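Local structure of putative O-GlcNAcase nagJ (Clostridium perfringens, 6PV5) at residues E183-M188 against N426-V431; G194-P199 against V407-E412; L364-E369 against Y395-M400; D413-G418 against M439-A444. The protein probably acts as a hexosaminidase of glycoside hydrolase family 84, and the piece described here contains its catalytic (beta/alpha)8 barrel and flanking domains. One frame throughout, in Å; residues are numbered along the deposited sequence.

Contact 1 (E183-M188 against N426-V431); sequences EPSFKM and NLDEEV. With EDO (1,2-ethanediol), chain D.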
loop_
_atom_site.group_PDB
_atom_site.type_symbol
_atom_site.label_atom_id
_atom_site.label_comp_id
_atom_site.label_asym_id
_atom_site.label_seq_id
_atom_site.Cartn_x
_atom_site.Cartn_y
_atom_site.Cartn_z
ATOM N N GLU A 183 7.726 -8.919 13.872
ATOM C CA GLU A 183 6.544 -8.211 14.347
ATOM C C GLU A 183 6.453 -6.856 13.638
ATOM O O GLU A 183 7.450 -6.324 13.152
ATOM C CB GLU A 183 6.611 -7.981 15.863
ATOM C CG GLU A 183 7.868 -7.244 16.299
ATOM C CD GLU A 183 8.024 -6.976 17.789
ATOM O OE1 GLU A 183 7.199 -7.491 18.576
ATOM O OE2 GLU A 183 8.977 -6.255 18.158
ATOM N N PRO A 184 5.252 -6.249 13.591
ATOM C CA PRO A 184 5.034 -5.005 12.845
ATOM C C PRO A 184 5.343 -3.678 13.538
ATOM O O PRO A 184 5.049 -3.512 14.724
ATOM C CB PRO A 184 3.520 -5.042 12.611
ATOM C CG PRO A 184 2.952 -5.787 13.822
ATOM C CD PRO A 184 4.023 -6.787 14.197
ATOM N N SER A 185 5.849 -2.713 12.748
ATOM C CA SER A 185 6.066 -1.331 13.162
ATOM C C SER A 185 4.740 -0.650 13.494
ATOM O O SER A 185 4.657 0.101 14.459
ATOM C CB SER A 185 6.775 -0.543 12.086
ATOM O OG SER A 185 8.016 -1.141 11.736
ATOM N N PHE A 186 3.727 -0.850 12.649
ATOM C CA PHE A 186 2.454 -0.177 12.854
ATOM C C PHE A 186 1.403 -1.237 13.132
ATOM O O PHE A 186 1.430 -2.287 12.496
ATOM C CB PHE A 186 2.025 0.648 11.635
ATOM C CG PHE A 186 2.937 1.791 11.255
ATOM C CD1 PHE A 186 2.668 3.083 11.671
ATOM C CD2 PHE A 186 4.060 1.577 10.473
ATOM C CE1 PHE A 186 3.514 4.131 11.325
ATOM C CE2 PHE A 186 4.900 2.625 10.126
ATOM C CZ PHE A 186 4.620 3.905 10.547
ATOM N N LYS A 187 0.491 -0.939 14.063
ATOM C CA LYS A 187 -0.460 -1.931 14.537
ATOM C C LYS A 187 -1.618 -2.023 13.554
ATOM O O LYS A 187 -2.343 -3.019 13.539
ATOM C CB LYS A 187 -1.002 -1.584 15.927
ATOM C CG LYS A 187 -1.890 -0.350 15.972
ATOM C CD LYS A 187 -2.473 -0.045 17.345
ATOM C CE LYS A 187 -3.421 1.134 17.276
ATOM N NZ LYS A 187 -4.225 1.297 18.513
ATOM N N MET A 188 -1.823 -0.936 12.798
ATOM C CA MET A 188 -2.784 -0.956 11.711
ATOM C C MET A 188 -2.077 -0.597 10.403
ATOM O O MET A 188 -1.459 0.467 10.290
ATOM C CB MET A 188 -3.962 -0.018 11.949
ATOM C CG MET A 188 -5.136 -0.411 11.088
ATOM S SD MET A 188 -6.371 0.865 10.851
ATOM C CE MET A 188 -7.763 -0.177 10.424
ATOM N N ASN A 426 11.128 6.723 11.409
ATOM C CA ASN A 426 10.740 6.573 12.806
ATOM C C ASN A 426 9.381 7.218 13.080
ATOM O O ASN A 426 9.123 7.651 14.206
ATOM C CB ASN A 426 11.795 7.171 13.747
ATOM C CG ASN A 426 13.114 6.441 13.634
ATOM O OD1 ASN A 426 14.116 7.025 13.233
ATOM N ND2 ASN A 426 13.103 5.148 13.917
ATOM N N LEU A 427 8.525 7.272 12.048
ATOM C CA LEU A 427 7.155 7.760 12.158
ATOM C C LEU A 427 6.389 6.991 13.225
ATOM O O LEU A 427 5.463 7.542 13.827
ATOM C CB LEU A 427 6.449 7.559 10.817
ATOM C CG LEU A 427 5.461 8.649 10.427
ATOM C CD1 LEU A 427 6.197 9.953 10.204
ATOM C CD2 LEU A 427 4.690 8.251 9.174
ATOM N N ASP A 428 6.745 5.707 13.396
ATOM C CA ASP A 428 6.075 4.808 14.326
ATOM C C ASP A 428 6.116 5.338 15.770
ATOM O O ASP A 428 5.290 4.946 16.593
ATOM C CB ASP A 428 6.548 3.360 14.168
ATOM C CG ASP A 428 8.020 3.136 14.472
ATOM O OD1 ASP A 428 8.780 4.116 14.497
ATOM O OD2 ASP A 428 8.402 1.974 14.673
ATOM N N GLU A 429 7.032 6.267 16.069
ATOM C CA GLU A 429 7.098 6.864 17.400
ATOM C C GLU A 429 5.844 7.686 17.693
ATOM O O GLU A 429 5.467 7.818 18.851
ATOM C CB GLU A 429 8.324 7.768 17.527
ATOM C CG GLU A 429 9.635 7.010 17.481
ATOM C CD GLU A 429 10.868 7.872 17.735
ATOM O OE1 GLU A 429 10.709 9.000 18.253
ATOM O OE2 GLU A 429 12.004 7.423 17.410
ATOM N N GLU A 430 5.212 8.254 16.650
ATOM C CA GLU A 430 4.086 9.162 16.846
ATOM C C GLU A 430 2.822 8.668 16.134
ATOM O O GLU A 430 1.752 9.278 16.240
ATOM C CB GLU A 430 4.456 10.575 16.375
ATOM C CG GLU A 430 5.564 11.240 17.179
ATOM C CD GLU A 430 5.336 11.331 18.687
ATOM O OE1 GLU A 430 4.172 11.533 19.109
ATOM O OE2 GLU A 430 6.324 11.184 19.445
ATOM N N VAL A 431 2.951 7.573 15.386
ATOM C CA VAL A 431 1.910 7.152 14.462
ATOM C C VAL A 431 1.714 5.649 14.625
ATOM O O VAL A 431 2.683 4.898 14.536
ATOM C CB VAL A 431 2.292 7.532 13.007
ATOM C CG1 VAL A 431 1.273 7.019 11.991
ATOM C CG2 VAL A 431 2.464 9.039 12.850
HETATM C C1 EDO D . 1.171 11.059 22.581
HETATM O O1 EDO D . 1.659 12.391 22.685
HETATM C C2 EDO D . 1.590 10.326 21.357
HETATM O O2 EDO D . 2.982 10.038 21.258
#
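At the seam where the catalytic barrel closes, the Phe186 ring from the linker ahead of the first strand lies against Leu427 and Asp428 of the turn ahead of the eighth strand and Val431 at the start of that strand. Asp428 CB stands 4.1 Å above one face of the ring, displaced toward the rim. Leu427 CB comes up at the edge, 4.1 Å from Phe186 CZ. Farther round, Val431 CG1 packs 3.7 Å from Phe186 CE1, while Val431 O approaches obliquely, 3.4 Å from Phe186 CD1. The benzyl group reaches this place because Phe186 CG swings beside its own backbone N, anti to the carbonyl carbon (chi1 -63°).

The 183-188 segment enters from the strand 174-182 of the N-terminal domain and becomes strand 188-192, whose Met188 pairs through the backbone with Ser432 and Phe434 of the last strand; this pairing joins the two ends of a (beta/alpha)8 barrel. On the other side, residues 427-429 form a short 3-10 segment, with Glu430 N bonded to Leu427 O at 2.9 Å.

No hydrogen bond links the segments directly, and Ser185 O meets Asp428 only by packing, 3.8 Å from Asp428 CB. The hydroxyl of Ser185 is engaged instead with Trp457 O at the end of helix 446-457 and Ser459 N just past it. Glu430 OE1 accepts from Ser392 OG and, at 2.9 Å, from O2 of an ethanediol, probably from the crystallisation liquor.

Contact 2 (G194-P199 against V407-E412); sequences GFYGTP and VNDYKE. With EDO (1,2-ethanediol), chain B.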
loop_
_atom_site.group_PDB
_atom_site.type_symbol
_atom_site.label_atom_id
_atom_site.label_comp_id
_atom_site.label_asym_id
_atom_site.label_seq_id
_atom_site.Cartn_x
_atom_site.Cartn_y
_atom_site.Cartn_z
ATOM N N GLY A 194 -10.553 4.935 -0.993
ATOM C CA GLY A 194 -10.951 6.314 -0.785
ATOM C C GLY A 194 -10.755 7.222 -2.000
ATOM O O GLY A 194 -10.765 8.433 -1.846
ATOM N N PHE A 195 -10.622 6.666 -3.213
ATOM C CA PHE A 195 -10.520 7.503 -4.405
ATOM C C PHE A 195 -11.914 7.866 -4.917
ATOM O O PHE A 195 -12.860 7.097 -4.716
ATOM C CB PHE A 195 -9.806 6.748 -5.534
ATOM C CG PHE A 195 -10.239 5.313 -5.652
ATOM C CD1 PHE A 195 -11.403 4.983 -6.335
ATOM C CD2 PHE A 195 -9.524 4.311 -5.021
ATOM C CE1 PHE A 195 -11.820 3.668 -6.422
ATOM C CE2 PHE A 195 -9.957 2.997 -5.095
ATOM C CZ PHE A 195 -11.113 2.686 -5.779
ATOM N N TYR A 196 -12.024 9.032 -5.579
ATOM C CA TYR A 196 -13.139 9.302 -6.478
ATOM C C TYR A 196 -12.917 8.606 -7.826
ATOM O O TYR A 196 -11.794 8.227 -8.181
ATOM C CB TYR A 196 -13.597 10.773 -6.502
ATOM C CG TYR A 196 -12.598 11.886 -6.733
ATOM C CD1 TYR A 196 -12.197 12.244 -8.018
ATOM C CD2 TYR A 196 -12.141 12.683 -5.686
ATOM C CE1 TYR A 196 -11.316 13.299 -8.246
ATOM C CE2 TYR A 196 -11.254 13.737 -5.898
ATOM C CZ TYR A 196 -10.830 14.050 -7.185
ATOM O OH TYR A 196 -9.941 15.076 -7.411
ATOM N N GLY A 197 -14.029 8.390 -8.538
ATOM C CA GLY A 197 -14.056 7.644 -9.785
ATOM C C GLY A 197 -14.693 6.271 -9.595
ATOM O O GLY A 197 -15.098 5.923 -8.491
ATOM N N THR A 198 -14.732 5.487 -10.680
ATOM C CA THR A 198 -15.334 4.167 -10.710
ATOM C C THR A 198 -14.774 3.292 -9.590
ATOM O O THR A 198 -13.554 3.138 -9.461
ATOM C CB THR A 198 -15.100 3.497 -12.070
ATOM O OG1 THR A 198 -15.706 4.340 -13.050
ATOM C CG2 THR A 198 -15.664 2.094 -12.139
ATOM N N PRO A 199 -15.654 2.655 -8.781
ATOM C CA PRO A 199 -15.210 1.800 -7.682
ATOM C C PRO A 199 -14.558 0.513 -8.164
ATOM O O PRO A 199 -14.734 0.101 -9.301
ATOM C CB PRO A 199 -16.526 1.430 -6.977
ATOM C CG PRO A 199 -17.567 1.541 -8.071
ATOM C CD PRO A 199 -17.127 2.751 -8.863
ATOM N N VAL A 407 -2.964 6.946 -4.962
ATOM C CA VAL A 407 -4.180 7.543 -5.490
ATOM C C VAL A 407 -3.844 8.614 -6.528
ATOM O O VAL A 407 -3.103 9.557 -6.241
ATOM C CB VAL A 407 -5.090 8.119 -4.388
ATOM C CG1 VAL A 407 -4.385 9.186 -3.557
ATOM C CG2 VAL A 407 -6.378 8.690 -4.970
ATOM N N ASN A 408 -4.517 8.548 -7.691
ATOM C CA ASN A 408 -4.246 9.526 -8.733
ATOM C C ASN A 408 -5.545 10.199 -9.196
ATOM O O ASN A 408 -5.598 10.751 -10.299
ATOM C CB ASN A 408 -3.473 8.896 -9.900
ATOM C CG ASN A 408 -4.346 7.947 -10.703
ATOM O OD1 ASN A 408 -5.326 7.436 -10.176
ATOM N ND2 ASN A 408 -3.975 7.658 -11.945
ATOM N N ASP A 409 -6.580 10.214 -8.339
ATOM C CA ASP A 409 -7.881 10.711 -8.780
ATOM C C ASP A 409 -7.818 12.188 -9.183
ATOM O O ASP A 409 -8.627 12.659 -9.967
ATOM C CB ASP A 409 -8.994 10.398 -7.777
ATOM C CG ASP A 409 -8.791 10.908 -6.348
ATOM O OD1 ASP A 409 -7.799 11.686 -6.076
ATOM O OD2 ASP A 409 -9.647 10.533 -5.495
ATOM N N TYR A 410 -6.843 12.925 -8.664
ATOM C CA TYR A 410 -6.711 14.339 -8.976
ATOM C C TYR A 410 -5.828 14.541 -10.217
ATOM O O TYR A 410 -5.677 15.668 -10.663
ATOM C CB TYR A 410 -6.126 15.062 -7.754
ATOM C CG TYR A 410 -4.770 14.534 -7.357
ATOM C CD1 TYR A 410 -4.644 13.427 -6.527
ATOM C CD2 TYR A 410 -3.608 15.110 -7.852
ATOM C CE1 TYR A 410 -3.399 12.903 -6.210
ATOM C CE2 TYR A 410 -2.353 14.612 -7.532
ATOM C CZ TYR A 410 -2.249 13.502 -6.709
ATOM O OH TYR A 410 -1.013 13.012 -6.368
ATOM N N LYS A 411 -5.258 13.457 -10.776
ATOM C CA LYS A 411 -4.399 13.512 -11.956
ATOM C C LYS A 411 -4.467 12.173 -12.691
ATOM O O LYS A 411 -3.493 11.413 -12.753
ATOM C CB LYS A 411 -2.945 13.843 -11.584
ATOM C CG LYS A 411 -2.106 14.300 -12.782
ATOM C CD LYS A 411 -0.594 14.090 -12.658
ATOM C CE LYS A 411 0.034 14.503 -11.339
ATOM N NZ LYS A 411 -0.142 15.941 -11.042
ATOM N N GLU A 412 -5.652 11.875 -13.217
ATOM C CA GLU A 412 -6.025 10.493 -13.447
ATOM C C GLU A 412 -5.330 9.919 -14.685
ATOM O O GLU A 412 -5.361 8.718 -14.859
ATOM C CB GLU A 412 -7.549 10.352 -13.526
ATOM C CG GLU A 412 -8.168 11.463 -14.367
ATOM C CD GLU A 412 -9.560 11.202 -14.929
ATOM O OE1 GLU A 412 -10.232 10.277 -14.430
ATOM O OE2 GLU A 412 -9.971 11.931 -15.872
HETATM C C1 EDO B . -7.053 14.146 -3.221
HETATM O O1 EDO B . -7.725 13.736 -4.401
HETATM C C2 EDO B . -6.941 13.031 -2.280
HETATM O O2 EDO B . -6.966 11.827 -3.018
#
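Asp409 lies against one face of the Tyr196 ring and bonds to its backbone, tying together two loops at the C-terminal ends of strands in the (beta/alpha)8 barrel: one follows the first strand, the other the seventh. Tyr196 N donates to Asp409 OD2 at 2.8 Å with an N-H...O angle of 159°, the oxygen using its lone pair that points away from OD1. Beside this bond, Phe195 CB packs 4.0 Å from Val407 CG2. Asp409 CG sits between its backbone N and carbonyl carbon (chi1 57°), which carries the carboxylate over to the ring and Tyr196 N. The carboxylate is stacked on the ring, their planes 17° apart, and Asp409 CB makes a CH-pi contact 3.9 Å from the centroid of the Tyr196 ring. Asp409 OD1 takes two hydrogen bonds from an ethanediol, probably a crystallisation additive, at 2.6 Å from its O1 and 3.2 Å from its O2.

Further out, the Tyr196 side chain is about 8 Å from that of Asp305, the predicted proton donor. A type I turn from Asn408 to Lys411 presents the aspartate, and Asn408 ND2 is bonded to Lys414 O.

Contact 3 (L364-E369 against Y395-M400); sequences LDKDIE and YNRKMM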
loop_
_atom_site.group_PDB
_atom_site.type_symbol
_atom_site.label_atom_id
_atom_site.label_comp_id
_atom_site.label_asym_id
_atom_site.label_seq_id
_atom_site.Cartn_x
_atom_site.Cartn_y
_atom_site.Cartn_z
ATOM N N LEU A 364 -12.686 14.615 22.279
ATOM C CA LEU A 364 -12.758 13.253 21.760
ATOM C C LEU A 364 -12.026 12.277 22.676
ATOM O O LEU A 364 -10.872 12.519 22.995
ATOM C CB LEU A 364 -12.117 13.233 20.367
ATOM C CG LEU A 364 -12.232 11.915 19.600
ATOM C CD1 LEU A 364 -13.680 11.677 19.181
ATOM C CD2 LEU A 364 -11.310 11.902 18.376
ATOM N N ASP A 365 -12.668 11.137 23.015
ATOM C CA ASP A 365 -12.059 10.077 23.808
ATOM C C ASP A 365 -10.754 9.570 23.194
ATOM O O ASP A 365 -10.697 9.221 22.011
ATOM C CB ASP A 365 -12.942 8.825 23.862
ATOM C CG ASP A 365 -14.268 8.921 24.600
ATOM O OD1 ASP A 365 -14.507 9.943 25.292
ATOM O OD2 ASP A 365 -15.059 7.941 24.487
ATOM N N LYS A 366 -9.763 9.355 24.058
ATOM C CA LYS A 366 -8.393 9.051 23.674
ATOM C C LYS A 366 -8.236 7.686 23.003
ATOM O O LYS A 366 -7.235 7.449 22.315
ATOM C CB LYS A 366 -7.421 9.221 24.845
ATOM C CG LYS A 366 -7.190 10.664 25.287
ATOM C CD LYS A 366 -5.856 10.883 25.984
ATOM C CE LYS A 366 -5.856 11.963 27.053
ATOM N NZ LYS A 366 -6.595 13.182 26.634
ATOM N N ASP A 367 -9.201 6.782 23.190
ATOM C CA ASP A 367 -9.057 5.454 22.611
ATOM C C ASP A 367 -9.705 5.392 21.221
ATOM O O ASP A 367 -9.738 4.327 20.602
ATOM C CB ASP A 367 -9.510 4.367 23.595
ATOM C CG ASP A 367 -10.994 4.390 23.917
ATOM O OD1 ASP A 367 -11.696 5.343 23.471
ATOM O OD2 ASP A 367 -11.446 3.453 24.616
ATOM N N ILE A 368 -10.229 6.533 20.739
ATOM C CA ILE A 368 -10.721 6.636 19.373
ATOM C C ILE A 368 -9.548 7.011 18.470
ATOM O O ILE A 368 -8.821 7.945 18.778
ATOM C CB ILE A 368 -11.874 7.648 19.262
ATOM C CG1 ILE A 368 -13.097 7.205 20.078
ATOM C CG2 ILE A 368 -12.213 7.908 17.795
ATOM C CD1 ILE A 368 -14.163 8.284 20.252
ATOM N N GLU A 369 -9.389 6.278 17.357
ATOM C CA GLU A 369 -8.296 6.464 16.415
ATOM C C GLU A 369 -8.651 7.616 15.482
ATOM O O GLU A 369 -9.815 7.767 15.126
ATOM C CB GLU A 369 -8.034 5.157 15.661
ATOM C CG GLU A 369 -7.898 3.953 16.588
ATOM C CD GLU A 369 -6.568 3.870 17.328
ATOM O OE1 GLU A 369 -5.800 4.867 17.302
ATOM O OE2 GLU A 369 -6.284 2.806 17.915
ATOM N N TYR A 395 -3.455 16.061 19.691
ATOM C CA TYR A 395 -4.507 15.062 19.836
ATOM C C TYR A 395 -4.250 14.158 21.041
ATOM O O TYR A 395 -5.113 13.356 21.407
ATOM C CB TYR A 395 -4.678 14.254 18.538
ATOM C CG TYR A 395 -5.708 14.843 17.607
ATOM C CD1 TYR A 395 -5.353 15.747 16.614
ATOM C CD2 TYR A 395 -7.044 14.493 17.719
ATOM C CE1 TYR A 395 -6.308 16.304 15.779
ATOM C CE2 TYR A 395 -8.008 15.029 16.886
ATOM C CZ TYR A 395 -7.641 15.950 15.922
ATOM O OH TYR A 395 -8.597 16.494 15.117
ATOM N N ASN A 396 -3.049 14.251 21.626
ATOM C CA ASN A 396 -2.755 13.543 22.864
ATOM C C ASN A 396 -2.832 12.035 22.637
ATOM O O ASN A 396 -3.287 11.308 23.520
ATOM C CB ASN A 396 -3.710 13.968 23.990
ATOM C CG ASN A 396 -3.439 15.384 24.440
ATOM O OD1 ASN A 396 -2.337 15.671 24.910
ATOM N ND2 ASN A 396 -4.406 16.275 24.247
ATOM N N ARG A 397 -2.412 11.587 21.439
ATOM C CA ARG A 397 -2.475 10.186 21.053
ATOM C C ARG A 397 -1.662 9.996 19.775
ATOM O O ARG A 397 -1.428 10.945 19.029
ATOM C CB ARG A 397 -3.927 9.740 20.828
ATOM C CG ARG A 397 -4.558 10.342 19.576
ATOM C CD ARG A 397 -6.067 10.262 19.490
ATOM N NE ARG A 397 -6.677 11.274 20.329
ATOM C CZ ARG A 397 -7.938 11.239 20.756
ATOM N NH1 ARG A 397 -8.728 10.229 20.422
ATOM N NH2 ARG A 397 -8.408 12.214 21.516
ATOM N N LYS A 398 -1.228 8.755 19.560
ATOM C CA LYS A 398 -0.649 8.339 18.298
ATOM C C LYS A 398 -1.680 8.457 17.171
ATOM O O LYS A 398 -2.816 8.012 17.282
ATOM C CB LYS A 398 -0.098 6.925 18.419
ATOM C CG LYS A 398 1.224 6.832 19.154
ATOM C CD LYS A 398 1.804 5.445 19.024
ATOM C CE LYS A 398 3.171 5.285 19.642
ATOM N NZ LYS A 398 3.902 4.175 18.989
ATOM N N MET A 399 -1.267 9.109 16.086
ATOM C CA MET A 399 -2.177 9.382 14.983
ATOM C C MET A 399 -2.157 8.195 14.016
ATOM O O MET A 399 -1.280 7.336 14.115
ATOM C CB MET A 399 -1.715 10.660 14.276
ATOM C CG MET A 399 -1.824 11.888 15.177
ATOM S SD MET A 399 -3.496 12.219 15.803
ATOM C CE MET A 399 -4.384 12.771 14.347
ATOM N N MET A 400 -3.105 8.167 13.072
ATOM C CA MET A 400 -3.038 7.239 11.943
ATOM C C MET A 400 -2.831 8.020 10.636
ATOM O O MET A 400 -3.513 9.001 10.380
ATOM C CB MET A 400 -4.332 6.416 11.873
ATOM C CG MET A 400 -4.492 5.531 13.096
ATOM S SD MET A 400 -5.381 3.974 12.843
ATOM C CE MET A 400 -4.686 2.990 14.172
HETATM O O HOH W 1 -5.182 7.516 16.048
#
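The guanidinium group of Arg397 turns its edge to the carbonyls of Leu364, Asp365 and Ile368 and one face to Lys366, whose CA lies 3.3 Å above its plane. The bend at chi3 (78°) swings it toward them. Arg397 NH2 donates to Leu364 O at 2.9 Å, from above the carbonyl plane. NH1 of Arg397 meets Ile368 O on a lone pair at 2.8 Å, and Asp365 O, tilted 27° from the guanidinium plane, at 2.7 Å. Asp365 O also accepts from Ile368 N, on its opposite face, closing a type I turn. With Arg397 NE bonded to Tyr395 O at 2.8 Å, four bonds fix the group against rotation. Leu364 crosses the arginine at about a right angle, its CD2 3.7 Å from Arg397 NH1. Met400 CE rests 3.8 Å from Glu369 CD; Glu369 OE2 is salt-bridged to Lys187.

These are successive helix-to-strand turns of the barrel: one joins helix 355-363 to strand 369-372, the other helix 385-395 to the adjacent parallel strand 399-403, with helix 311-326 packed against Leu364 and Ile368.

Contact 4 (D413-G418 against M439-A444); sequences DKMALG and MRFSDA. With EDO (1,2-ethanediol), chain E.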
loop_
_atom_site.group_PDB
_atom_site.type_symbol
_atom_site.label_atom_id
_atom_site.label_comp_id
_atom_site.label_asym_id
_atom_site.label_seq_id
_atom_site.Cartn_x
_atom_site.Cartn_y
_atom_site.Cartn_z
ATOM N N ASP A 413 -4.704 10.766 -15.512
ATOM C CA ASP A 413 -4.046 10.302 -16.731
ATOM C C ASP A 413 -2.614 9.866 -16.453
ATOM O O ASP A 413 -1.961 9.317 -17.340
ATOM C CB ASP A 413 -3.979 11.398 -17.801
ATOM C CG ASP A 413 -5.363 11.832 -18.261
ATOM O OD1 ASP A 413 -6.220 10.940 -18.463
ATOM O OD2 ASP A 413 -5.586 13.056 -18.366
ATOM N N LYS A 414 -2.124 10.115 -15.235
ATOM C CA LYS A 414 -0.812 9.591 -14.868
ATOM C C LYS A 414 -0.957 8.473 -13.835
ATOM O O LYS A 414 -1.584 8.695 -12.804
ATOM C CB LYS A 414 0.064 10.714 -14.298
ATOM C CG LYS A 414 1.488 10.264 -14.039
ATOM C CD LYS A 414 2.511 11.368 -13.864
ATOM C CE LYS A 414 3.915 10.772 -13.850
ATOM N NZ LYS A 414 4.948 11.818 -13.613
ATOM N N MET A 415 -0.333 7.307 -14.082
ATOM C CA MET A 415 -0.303 6.220 -13.117
ATOM C C MET A 415 0.834 6.448 -12.114
ATOM O O MET A 415 1.949 6.772 -12.503
ATOM C CB MET A 415 -0.074 4.853 -13.776
ATOM C CG MET A 415 -1.106 4.449 -14.824
ATOM S SD MET A 415 -2.775 4.333 -14.113
ATOM C CE MET A 415 -3.570 3.143 -15.192
ATOM N N ALA A 416 0.553 6.217 -10.820
ATOM C CA ALA A 416 1.593 6.233 -9.799
ATOM C C ALA A 416 2.064 4.800 -9.605
ATOM O O ALA A 416 1.296 3.957 -9.142
ATOM C CB ALA A 416 1.048 6.822 -8.517
ATOM N N LEU A 417 3.315 4.532 -9.995
ATOM C CA LEU A 417 3.852 3.182 -9.977
ATOM C C LEU A 417 5.112 3.138 -9.116
ATOM O O LEU A 417 5.892 2.198 -9.237
ATOM C CB LEU A 417 4.173 2.740 -11.420
ATOM C CG LEU A 417 2.973 2.677 -12.380
ATOM C CD1 LEU A 417 3.447 2.361 -13.805
ATOM C CD2 LEU A 417 1.984 1.610 -11.910
ATOM N N GLY A 418 5.305 4.137 -8.246
ATOM C CA GLY A 418 6.511 4.176 -7.427
ATOM C C GLY A 418 6.352 3.645 -5.998
ATOM O O GLY A 418 5.251 3.324 -5.541
ATOM N N MET A 439 -5.189 3.936 -6.314
ATOM C CA MET A 439 -5.847 4.427 -7.515
ATOM C C MET A 439 -7.131 3.633 -7.752
ATOM O O MET A 439 -7.225 2.473 -7.338
ATOM C CB MET A 439 -4.939 4.194 -8.734
ATOM C CG MET A 439 -3.672 5.041 -8.723
ATOM S SD MET A 439 -2.704 4.855 -10.259
ATOM C CE MET A 439 -1.985 3.249 -9.965
ATOM N N ARG A 440 -8.049 4.213 -8.532
ATOM C CA ARG A 440 -9.229 3.462 -8.937
ATOM C C ARG A 440 -8.824 2.243 -9.765
ATOM O O ARG A 440 -9.627 1.323 -9.918
ATOM C CB ARG A 440 -10.242 4.359 -9.653
ATOM C CG ARG A 440 -9.926 4.664 -11.110
ATOM C CD ARG A 440 -11.159 5.316 -11.730
ATOM N NE ARG A 440 -11.094 5.452 -13.181
ATOM C CZ ARG A 440 -10.602 6.519 -13.817
ATOM N NH1 ARG A 440 -10.137 7.553 -13.127
ATOM N NH2 ARG A 440 -10.568 6.544 -15.140
ATOM N N PHE A 441 -7.578 2.242 -10.277
ATOM C CA PHE A 441 -7.028 1.157 -11.085
ATOM C C PHE A 441 -6.361 0.140 -10.176
ATOM O O PHE A 441 -5.253 0.371 -9.680
ATOM C CB PHE A 441 -6.001 1.667 -12.103
ATOM C CG PHE A 441 -6.533 2.786 -12.966
ATOM C CD1 PHE A 441 -7.463 2.530 -13.969
ATOM C CD2 PHE A 441 -6.139 4.099 -12.740
ATOM C CE1 PHE A 441 -7.981 3.574 -14.728
ATOM C CE2 PHE A 441 -6.632 5.143 -13.508
ATOM C CZ PHE A 441 -7.559 4.875 -14.503
ATOM N N SER A 442 -7.046 -0.991 -9.980
ATOM C CA SER A 442 -6.699 -1.925 -8.926
ATOM C C SER A 442 -5.339 -2.563 -9.185
ATOM O O SER A 442 -4.441 -2.499 -8.349
ATOM C CB SER A 442 -7.759 -2.985 -8.779
ATOM O OG SER A 442 -7.329 -3.958 -7.846
ATOM N N ASP A 443 -5.187 -3.231 -10.331
ATOM C CA ASP A 443 -3.932 -3.935 -10.548
ATOM C C ASP A 443 -2.770 -2.947 -10.597
ATOM O O ASP A 443 -1.695 -3.232 -10.098
ATOM C CB ASP A 443 -4.039 -4.953 -11.686
ATOM C CG ASP A 443 -4.715 -6.231 -11.217
ATOM O OD1 ASP A 443 -3.980 -7.188 -10.823
ATOM O OD2 ASP A 443 -5.961 -6.261 -11.228
ATOM N N ALA A 444 -3.004 -1.756 -11.147
ATOM C CA ALA A 444 -1.917 -0.805 -11.344
ATOM C C ALA A 444 -1.467 -0.216 -9.998
ATOM O O ALA A 444 -0.343 0.286 -9.888
ATOM C CB ALA A 444 -2.333 0.262 -12.339
HETATM C C1 EDO E . -13.314 3.078 -15.502
HETATM O O1 EDO E . -13.537 4.438 -15.847
HETATM C C2 EDO E . -11.887 2.747 -15.250
HETATM O O2 EDO E . -11.598 2.256 -13.940
HETATM O O HOH W 2 1.480 1.081 -8.054
#
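Met415 and Phe441 form a Met-aromatic contact between the loops that follow the seventh and eighth strands of the (beta/alpha)8 barrel. Met415 CG lies anti to the carbonyl carbon (chi1 -58°) and the chain bends at chi2 (-61°), which folds the methionine across the ring at about a right angle. Its methyl group lies over one face, with Met415 CE 3.8 Å from the centroid of the Phe441 ring, in a CH-pi contact. The sulfur sits more obliquely, Met415 SD being 3.6 Å from Phe441 CD2. The opposite face is covered by Arg440, with CG over the ring centre and the guanidinium face over Phe441 CZ.

Met439 approaches Met415 crosswise, the sulfurs Met415 SD and Met439 SD 3.9 Å apart. The Met439 chain runs extended as far as its sulfur and then bends at chi3 (-76°), which brings Met439 CE to 3.5 Å from Ala416 O. The same sulfur receives a weak hydrogen bond from Ala416 N. Met415 CE also touches the methyl of Ala444, in the loop just ahead of helix 446-457.

Outside this apolar cluster, helix 548-579, of the C-terminal helical region, reaches Met415 through Leu554 and Phe441 through Gln553. Leu417 CD2 packs 3.4 Å from Ala444 O. That carbonyl is also linked to Ala416 O by a water, 2.7 Å from Ala444 O and 3.1 Å from Ala416 O.

How the contacts relate
The four contacts fall into two groups on the barrel. Contacts 1 and 3 lie at the ends where its strands begin, their centres 14 Å apart, and are joined by a salt bridge, Lys187 NZ to Glu369 OE2 at 2.6 Å, and a probable hydrogen bond from Lys398 NZ to Asp428 O. Contacts 2 and 4 belong to the loops where strands finish, with centres 9 Å apart; Glu412 OE1 and Arg440 NH1 pair between them at 3.0 Å. The centres of contacts 1 and 2 are 27 Å apart, on opposite sides of the chain's centre. Contact 2 alone approaches the predicted proton donor, Asp305; contacts 1, 3 and 4 lie away from it.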